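PDB 2RHM: putative kinase from Chloroflexus aurantiacus, which is of unknown function but has the P-loop nucleoside triphosphate hydrolase fold and probably binds a nucleotide and transfers phosphate as a kinase. Local coordinates for residues Ile107-Val112 and Gln180-His185. Residues are numbered along the deposited sequence; the frame is centred on the assembly and turned at random.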
ATOM      1  N   ILE B 107      -1.534  -2.332 -19.031  1.00 21.66           N
ATOM      2  CA  ILE B 107      -2.726  -2.947 -19.597  1.00 22.89           C
ATOM      3  C   ILE B 107      -3.863  -2.157 -18.962  1.00 24.34           C
ATOM      4  O   ILE B 107      -3.882  -1.999 -17.751  1.00 25.24           O
ATOM      5  CB  ILE B 107      -2.853  -4.419 -19.223  1.00 24.28           C
ATOM      6  CG1 ILE B 107      -1.652  -5.217 -19.765  1.00 29.66           C
ATOM      7  CG2 ILE B 107      -4.180  -4.983 -19.789  1.00 26.50           C
ATOM      8  CD1 ILE B 107      -1.599  -6.648 -19.257  1.00 34.13           C
ATOM      9  N   GLN B 108      -4.797  -1.647 -19.754  1.00 21.16           N
ATOM     10  CA  GLN B 108      -5.816  -0.753 -19.226  1.00 21.08           C
ATOM     11  C   GLN B 108      -7.230  -1.215 -19.536  1.00 21.61           C
ATOM     12  O   GLN B 108      -7.522  -1.654 -20.660  1.00 22.63           O
ATOM     13  CB  GLN B 108      -5.604   0.685 -19.740  1.00 23.23           C
ATOM     14  CG  GLN B 108      -6.493   1.724 -19.053  1.00 25.78           C
ATOM     15  CD  GLN B 108      -6.146   3.184 -19.411  1.00 23.16           C
ATOM     16  OE1 GLN B 108      -6.741   4.109 -18.856  1.00 24.45           O
ATOM     17  NE2 GLN B 108      -5.187   3.388 -20.319  1.00 23.58           N
ATOM     18  N   ILE B 109      -8.058  -1.211 -18.502  1.00 23.45           N
ATOM     19  CA  ILE B 109      -9.493  -1.509 -18.621  1.00 22.12           C
ATOM     20  C   ILE B 109     -10.282  -0.291 -18.153  1.00 23.32           C
ATOM     21  O   ILE B 109     -10.088   0.215 -17.030  1.00 24.83           O
ATOM     22  CB  ILE B 109      -9.913  -2.740 -17.812  1.00 24.27           C
ATOM     23  CG1 ILE B 109      -9.078  -3.945 -18.215  1.00 27.12           C
ATOM     24  CG2 ILE B 109     -11.396  -3.037 -18.035  1.00 24.79           C
ATOM     25  CD1 ILE B 109      -9.381  -5.152 -17.461  1.00 34.88           C
ATOM     26  N   ARG B 110     -11.134   0.206 -19.043  1.00 22.66           N
ATOM     27  CA  ARG B 110     -11.963   1.353 -18.757  1.00 22.99           C
ATOM     28  C   ARG B 110     -13.408   0.895 -18.637  1.00 25.12           C
ATOM     29  O   ARG B 110     -13.935   0.244 -19.529  1.00 25.78           O
ATOM     30  CB  ARG B 110     -11.858   2.426 -19.836  1.00 25.38           C
ATOM     31  CG  ARG B 110     -12.883   3.517 -19.603  1.00 31.51           C
ATOM     32  CD  ARG B 110     -12.885   4.563 -20.652  1.00 27.78           C
ATOM     33  NE  ARG B 110     -13.206   4.043 -21.978  1.00 29.72           N
ATOM     34  CZ  ARG B 110     -13.521   4.814 -23.008  1.00 28.22           C
ATOM     35  NH1 ARG B 110     -13.579   6.124 -22.859  1.00 26.06           N
ATOM     36  NH2 ARG B 110     -13.799   4.278 -24.191  1.00 33.82           N
ATOM     37  N   CYS B 111     -14.032   1.211 -17.509  1.00 24.40           N
ATOM     38  CA  CYS B 111     -15.426   0.875 -17.308  1.00 25.84           C
ATOM     39  C   CYS B 111     -16.287   2.069 -17.629  1.00 24.68           C
ATOM     40  O   CYS B 111     -15.908   3.186 -17.328  1.00 24.18           O
ATOM     41  CB  CYS B 111     -15.664   0.465 -15.862  1.00 25.68           C
ATOM     42  SG  CYS B 111     -14.708  -0.964 -15.390  1.00 29.50           S
ATOM     43  N   VAL B 112     -17.445   1.819 -18.234  1.00 24.04           N
ATOM     44  CA  VAL B 112     -18.375   2.870 -18.602  1.00 24.13           C
ATOM     45  C   VAL B 112     -19.800   2.356 -18.346  1.00 24.00           C
ATOM     46  O   VAL B 112     -20.016   1.159 -18.216  1.00 23.29           O
ATOM     47  CB  VAL B 112     -18.209   3.282 -20.098  1.00 26.97           C
ATOM     48  CG1 VAL B 112     -16.791   3.819 -20.383  1.00 23.86           C
ATOM     49  CG2 VAL B 112     -18.540   2.122 -21.028  1.00 28.49           C
ATOM     50  N   GLN B 180      -9.691 -13.334 -18.954  1.00 23.72           N
ATOM     51  CA  GLN B 180      -8.916 -13.978 -20.038  1.00 24.19           C
ATOM     52  C   GLN B 180      -8.270 -12.978 -20.999  1.00 22.76           C
ATOM     53  O   GLN B 180      -7.148 -13.206 -21.468  1.00 21.74           O
ATOM     54  CB  GLN B 180      -9.763 -14.981 -20.831  1.00 25.95           C
ATOM     55  CG  GLN B 180     -10.165 -16.199 -20.027  1.00 32.51           C
ATOM     56  CD  GLN B 180      -9.005 -16.773 -19.255  1.00 39.08           C
ATOM     57  OE1 GLN B 180      -7.937 -17.024 -19.815  1.00 34.53           O
ATOM     58  NE2 GLN B 180      -9.199 -16.962 -17.950  1.00 45.26           N
ATOM     59  N   TRP B 181      -8.992 -11.909 -21.318  1.00 20.53           N
ATOM     60  CA  TRP B 181      -8.442 -10.821 -22.125  1.00 21.38           C
ATOM     61  C   TRP B 181      -7.145 -10.287 -21.515  1.00 22.56           C
ATOM     62  O   TRP B 181      -6.128 -10.172 -22.207  1.00 24.12           O
ATOM     63  CB  TRP B 181      -9.474  -9.712 -22.294  1.00 22.68           C
ATOM     64  CG  TRP B 181      -9.006  -8.598 -23.212  1.00 24.59           C
ATOM     65  CD1 TRP B 181      -9.151  -8.523 -24.563  1.00 23.35           C
ATOM     66  CD2 TRP B 181      -8.313  -7.412 -22.817  1.00 19.74           C
ATOM     67  NE1 TRP B 181      -8.601  -7.358 -25.028  1.00 23.79           N
ATOM     68  CE2 TRP B 181      -8.071  -6.658 -23.981  1.00 24.84           C
ATOM     69  CE3 TRP B 181      -7.874  -6.911 -21.589  1.00 24.20           C
ATOM     70  CZ2 TRP B 181      -7.403  -5.426 -23.949  1.00 23.27           C
ATOM     71  CZ3 TRP B 181      -7.222  -5.696 -21.560  1.00 24.44           C
ATOM     72  CH2 TRP B 181      -6.993  -4.968 -22.732  1.00 27.95           C
ATOM     73  N   VAL B 182      -7.176  -9.994 -20.216  1.00 23.27           N
ATOM     74  CA  VAL B 182      -5.970  -9.569 -19.496  1.00 24.40           C
ATOM     75  C   VAL B 182      -4.892 -10.667 -19.509  1.00 24.90           C
ATOM     76  O   VAL B 182      -3.732 -10.386 -19.780  1.00 25.13           O
ATOM     77  CB  VAL B 182      -6.273  -9.148 -18.017  1.00 24.74           C
ATOM     78  CG1 VAL B 182      -4.992  -8.758 -17.304  1.00 28.96           C
ATOM     79  CG2 VAL B 182      -7.241  -7.999 -17.970  1.00 26.89           C
ATOM     80  N   ARG B 183      -5.267 -11.920 -19.235  1.00 28.26           N
ATOM     81  CA  ARG B 183      -4.282 -13.012 -19.242  1.00 29.94           C
ATOM     82  C   ARG B 183      -3.554 -13.107 -20.567  1.00 31.77           C
ATOM     83  O   ARG B 183      -2.332 -13.236 -20.590  1.00 33.26           O
ATOM     84  CB  ARG B 183      -4.923 -14.369 -18.908  1.00 31.31           C
ATOM     85  CG  ARG B 183      -5.366 -14.480 -17.485  1.00 37.57           C
ATOM     86  CD  ARG B 183      -5.837 -15.883 -17.129  1.00 44.16           C
ATOM     87  NE  ARG B 183      -4.723 -16.812 -16.946  1.00 47.70           N
ATOM     88  CZ  ARG B 183      -4.344 -17.756 -17.810  1.00 53.05           C
ATOM     89  NH1 ARG B 183      -4.974 -17.936 -18.968  1.00 54.50           N
ATOM     90  NH2 ARG B 183      -3.313 -18.545 -17.506  1.00 55.18           N
ATOM     91  N   GLN B 184      -4.298 -13.036 -21.671  1.00 32.63           N
ATOM     92  CA  GLN B 184      -3.686 -13.120 -22.993  1.00 32.92           C
ATOM     93  C   GLN B 184      -2.633 -12.033 -23.117  1.00 35.85           C
ATOM     94  O   GLN B 184      -1.492 -12.298 -23.509  1.00 34.90           O
ATOM     95  CB  GLN B 184      -4.724 -12.982 -24.102  1.00 32.71           C
ATOM     96  N   HIS B 185      -3.004 -10.814 -22.733  1.00 36.66           N
ATOM     97  CA  HIS B 185      -2.066  -9.698 -22.793  1.00 38.04           C
ATOM     98  C   HIS B 185      -0.885  -9.799 -21.808  1.00 40.35           C
ATOM     99  O   HIS B 185       0.218  -9.347 -22.123  1.00 42.46           O
ATOM    100  CB  HIS B 185      -2.830  -8.373 -22.691  1.00 37.82           C
ATOM    101  CG  HIS B 185      -3.607  -8.057 -23.926  1.00 34.25           C
ATOM    102  ND1 HIS B 185      -2.999  -7.627 -25.083  1.00 36.74           N
ATOM    103  CD2 HIS B 185      -4.925  -8.160 -24.212  1.00 33.85           C
ATOM    104  CE1 HIS B 185      -3.914  -7.455 -26.023  1.00 36.22           C
ATOM    105  NE2 HIS B 185      -5.091  -7.774 -25.519  1.00 38.33           N
TER
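W181, on the C-terminal helix 175-187, meets strand 105-112 with the six-membered end of its indole, and the contact is a worked example of how a parallel sheet is covered by a helix running back along one of its strands. The two short axes pass 9.9 Å apart at 162°, nearly antiparallel. With CG anti to the backbone N (chi1 -176°), the indole points toward the strand, where its CZ3 lies 3.6 Å from CG2 of I107. CZ3 also approaches CG1 of I109, while CH2 comes to 3.9 Å from the carbonyl O of Q108; all three neighbours meet the ring obliquely. Beyond the strand, W181 touches L163 of strand 162-166. The next residue, V182, is buried, and its CG2 sits 3.6 Å from CD1 of I109, the two side chains crossing at about a right angle. The same valine reaches I8 of strand 6-12 as well as L25 and L29 of helix 18-29, joining two helices on one side of the sheet. H185 closes the contact: its CB lies 4.0 Å from CD1 of I107, and its imidazole turns back so that CD2 stands 3.5 Å above the centre of the indole. I107 thus divides its branches, CG2 to the tryptophan and CD1 to the histidine; an alanine here would probably open a gap beside the six-membered ring of W181 and leave the H185 methylene without its packing partner. Since carbon contacts carry the interface, the attachment between 107-112 and 180-185 probably rests on shape and exclusion of water rather than on directional bonds.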